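Esterase A (Caulobacter crescentus, PDB 5GKV) probably hydrolyses ester bonds as a penicillin-binding protein homologue of the serine beta-lactamase family. Local coordinates at residues A270-A281 against A348-A359. Residues are numbered along the deposited sequence; the frame is centred on the assembly and turned at random.
Sequences APALARLMGALA and AFADPTRGVSGA
Met-277 and Ala-274 on one side, Ala-350 and Ser-357 on the other, illustrate how a helix can lie almost flat on a beta-hairpin when the strands offer mostly stubs. The hairpin 348-359 belongs to the antiparallel sheet of the beta-lactamase fold. Helix 270-281 rests against one of its faces, 24° from the direction of strand 348-351, with its axis 6.3 Å from that of strand 356-359, while helix 373-384 covers the other face through Phe-349 and Val-356. The residues that point at the helix, Ala-348, Ala-350, Ser-357 and Ala-359, are all small, which makes such closeness possible. The methyl CB of Ala-274 lies on the backbone of Gly-358, 4.0 Å from its CA. The bump of Ala-359 enters the helical surface between Ala-270 and Leu-273, its CB 3.6 Å from Leu-273 CB. Met-277 is the one long bump: with CG anti to the carbonyl carbon (chi1 -61°), CG meets Ala-348 CB, and bends at chi2 and chi3 turn CE back to Ala-350 CB at 4.0 Å. Ala-281 fills the hollow near the turn, its CB 3.3 Å from Val-356 O. There the G1 bulge formed by Gly-355 and Val-356 opposite Asp-351 brings the Gly-355 CA-H almost straight at Ala-281 O, and a water links that carbonyl to Pro-352 O. One side-chain hydrogen bond crosses. Ser-357 nestles against Gly-278, and Ser-357 OG, tilted 20° from the carbonyl plane, donates to Ala-274 O (2.8 Å); that buried oxygen also accepts the helical N-H of Gly-278.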
# COMPACT_ATOMS: atom_id res chain seq x y z
N ALA A 270 -3.62 -1.12 -12.23
CA ALA A 270 -2.35 -0.39 -12.19
C ALA A 270 -2.52 1.08 -12.59
O ALA A 270 -2.01 1.96 -11.87
CB ALA A 270 -1.33 -1.12 -13.05
N PRO A 271 -3.24 1.43 -13.66
CA PRO A 271 -3.40 2.86 -13.97
C PRO A 271 -4.10 3.65 -12.89
O PRO A 271 -3.81 4.84 -12.70
CB PRO A 271 -4.22 2.86 -15.28
CG PRO A 271 -4.03 1.51 -15.85
CD PRO A 271 -3.88 0.58 -14.69
N ALA A 272 -5.08 3.06 -12.20
CA ALA A 272 -5.73 3.78 -11.11
C ALA A 272 -4.71 4.23 -10.07
O ALA A 272 -4.72 5.39 -9.64
CB ALA A 272 -6.82 2.91 -10.48
N LEU A 273 -3.79 3.33 -9.69
CA LEU A 273 -2.77 3.70 -8.71
C LEU A 273 -1.77 4.69 -9.29
O LEU A 273 -1.33 5.62 -8.59
CB LEU A 273 -2.04 2.45 -8.20
CG LEU A 273 -2.92 1.51 -7.36
CD1 LEU A 273 -2.23 0.16 -7.21
CD2 LEU A 273 -3.24 2.13 -6.00
N ALA A 274 -1.40 4.52 -10.55
CA ALA A 274 -0.44 5.44 -11.16
C ALA A 274 -1.01 6.85 -11.23
O ALA A 274 -0.29 7.83 -11.02
CB ALA A 274 -0.03 4.94 -12.56
N ARG A 275 -2.31 6.97 -11.51
CA ARG A 275 -2.94 8.28 -11.55
C ARG A 275 -3.02 8.89 -10.15
O ARG A 275 -2.71 10.08 -9.98
CB ARG A 275 -4.34 8.17 -12.17
CG ARG A 275 -4.32 7.77 -13.64
CD ARG A 275 -5.72 7.63 -14.22
NE ARG A 275 -6.48 8.86 -14.05
CZ ARG A 275 -7.80 8.92 -13.93
NH1 ARG A 275 -8.53 7.80 -13.96
NH2 ARG A 275 -8.41 10.09 -13.76
N LEU A 276 -3.40 8.09 -9.15
CA LEU A 276 -3.50 8.62 -7.79
C LEU A 276 -2.14 9.07 -7.27
O LEU A 276 -2.00 10.20 -6.77
CB LEU A 276 -4.13 7.57 -6.86
CG LEU A 276 -4.33 8.03 -5.40
CD1 LEU A 276 -5.30 9.19 -5.33
CD2 LEU A 276 -4.82 6.88 -4.54
N MET A 277 -1.12 8.21 -7.37
CA MET A 277 0.22 8.62 -6.98
C MET A 277 0.74 9.74 -7.88
O MET A 277 1.54 10.56 -7.44
CB MET A 277 1.18 7.43 -7.00
CG MET A 277 0.82 6.30 -6.06
SD MET A 277 0.62 6.79 -4.33
CE MET A 277 2.35 6.92 -3.87
N GLY A 278 0.28 9.78 -9.14
CA GLY A 278 0.66 10.87 -10.03
C GLY A 278 0.27 12.23 -9.49
O GLY A 278 1.00 13.21 -9.66
N ALA A 279 -0.89 12.32 -8.84
CA ALA A 279 -1.29 13.58 -8.22
C ALA A 279 -0.28 14.01 -7.16
O ALA A 279 0.06 15.19 -7.06
CB ALA A 279 -2.69 13.46 -7.61
N LEU A 280 0.22 13.06 -6.36
CA LEU A 280 1.26 13.36 -5.38
C LEU A 280 2.60 13.70 -6.04
O LEU A 280 3.45 14.34 -5.40
CB LEU A 280 1.44 12.18 -4.42
CG LEU A 280 0.16 11.63 -3.79
CD1 LEU A 280 0.49 10.56 -2.73
CD2 LEU A 280 -0.64 12.78 -3.16
N ALA A 281 2.82 13.29 -7.29
CA ALA A 281 4.02 13.66 -8.03
C ALA A 281 3.89 14.99 -8.77
O ALA A 281 4.89 15.48 -9.31
CB ALA A 281 4.40 12.58 -9.05
N ALA A 348 3.15 0.77 -5.76
CA ALA A 348 2.80 2.04 -6.38
C ALA A 348 3.71 3.11 -5.78
O ALA A 348 3.99 3.08 -4.58
CB ALA A 348 1.33 2.39 -6.18
N PHE A 349 4.18 4.04 -6.61
CA PHE A 349 5.11 5.04 -6.12
C PHE A 349 4.88 6.37 -6.81
O PHE A 349 4.32 6.44 -7.91
CB PHE A 349 6.56 4.59 -6.34
CG PHE A 349 6.97 4.65 -7.79
CD1 PHE A 349 6.63 3.62 -8.66
CD2 PHE A 349 7.65 5.75 -8.30
CE1 PHE A 349 6.98 3.68 -10.02
CE2 PHE A 349 8.00 5.82 -9.65
CZ PHE A 349 7.67 4.79 -10.50
N ALA A 350 5.39 7.43 -6.17
CA ALA A 350 5.40 8.78 -6.70
C ALA A 350 6.80 9.36 -6.60
O ALA A 350 7.51 9.10 -5.63
CB ALA A 350 4.42 9.70 -5.94
N ASP A 351 7.19 10.15 -7.59
CA ASP A 351 8.48 10.85 -7.59
C ASP A 351 8.19 12.32 -7.84
O ASP A 351 8.07 12.76 -8.99
CB ASP A 351 9.41 10.25 -8.65
CG ASP A 351 10.75 10.95 -8.71
OD1 ASP A 351 10.96 11.99 -8.02
OD2 ASP A 351 11.60 10.46 -9.49
N PRO A 352 8.04 13.12 -6.78
CA PRO A 352 7.74 14.54 -6.99
C PRO A 352 8.87 15.30 -7.65
O PRO A 352 8.61 16.33 -8.28
CB PRO A 352 7.48 15.07 -5.57
CG PRO A 352 7.12 13.87 -4.77
CD PRO A 352 7.94 12.73 -5.36
N THR A 353 10.11 14.82 -7.52
CA THR A 353 11.25 15.53 -8.10
C THR A 353 11.23 15.46 -9.62
O THR A 353 11.49 16.46 -10.30
CB THR A 353 12.55 14.96 -7.56
OG1 THR A 353 12.57 15.11 -6.13
CG2 THR A 353 13.74 15.67 -8.16
N ARG A 354 10.95 14.29 -10.18
CA ARG A 354 10.88 14.11 -11.62
C ARG A 354 9.47 14.25 -12.17
O ARG A 354 9.29 14.27 -13.39
CB ARG A 354 11.46 12.74 -12.01
CG ARG A 354 12.82 12.41 -11.39
CD ARG A 354 13.95 13.06 -12.14
NE ARG A 354 14.06 12.56 -13.51
CZ ARG A 354 14.83 11.54 -13.88
NH1 ARG A 354 15.57 10.89 -12.98
NH2 ARG A 354 14.86 11.17 -15.15
N GLY A 355 8.45 14.33 -11.31
CA GLY A 355 7.08 14.43 -11.79
C GLY A 355 6.47 13.14 -12.30
O GLY A 355 5.46 13.19 -13.01
N VAL A 356 7.02 11.98 -11.95
CA VAL A 356 6.53 10.72 -12.51
C VAL A 356 5.94 9.86 -11.39
O VAL A 356 6.17 10.10 -10.20
CB VAL A 356 7.63 9.95 -13.27
CG1 VAL A 356 8.25 10.83 -14.34
CG2 VAL A 356 8.70 9.44 -12.31
N SER A 357 5.16 8.86 -11.79
CA SER A 357 4.58 7.90 -10.86
C SER A 357 4.35 6.60 -11.61
O SER A 357 4.40 6.55 -12.84
CB SER A 357 3.24 8.42 -10.29
OG SER A 357 2.35 8.63 -11.37
N GLY A 358 4.07 5.54 -10.85
CA GLY A 358 3.79 4.27 -11.52
C GLY A 358 3.21 3.25 -10.56
O GLY A 358 3.19 3.44 -9.34
N ALA A 359 2.76 2.14 -11.15
CA ALA A 359 2.29 1.03 -10.33
C ALA A 359 2.45 -0.26 -11.11
O ALA A 359 2.25 -0.29 -12.33
CB ALA A 359 0.82 1.22 -9.92
O HOH W 1 6.36 17.81 -7.92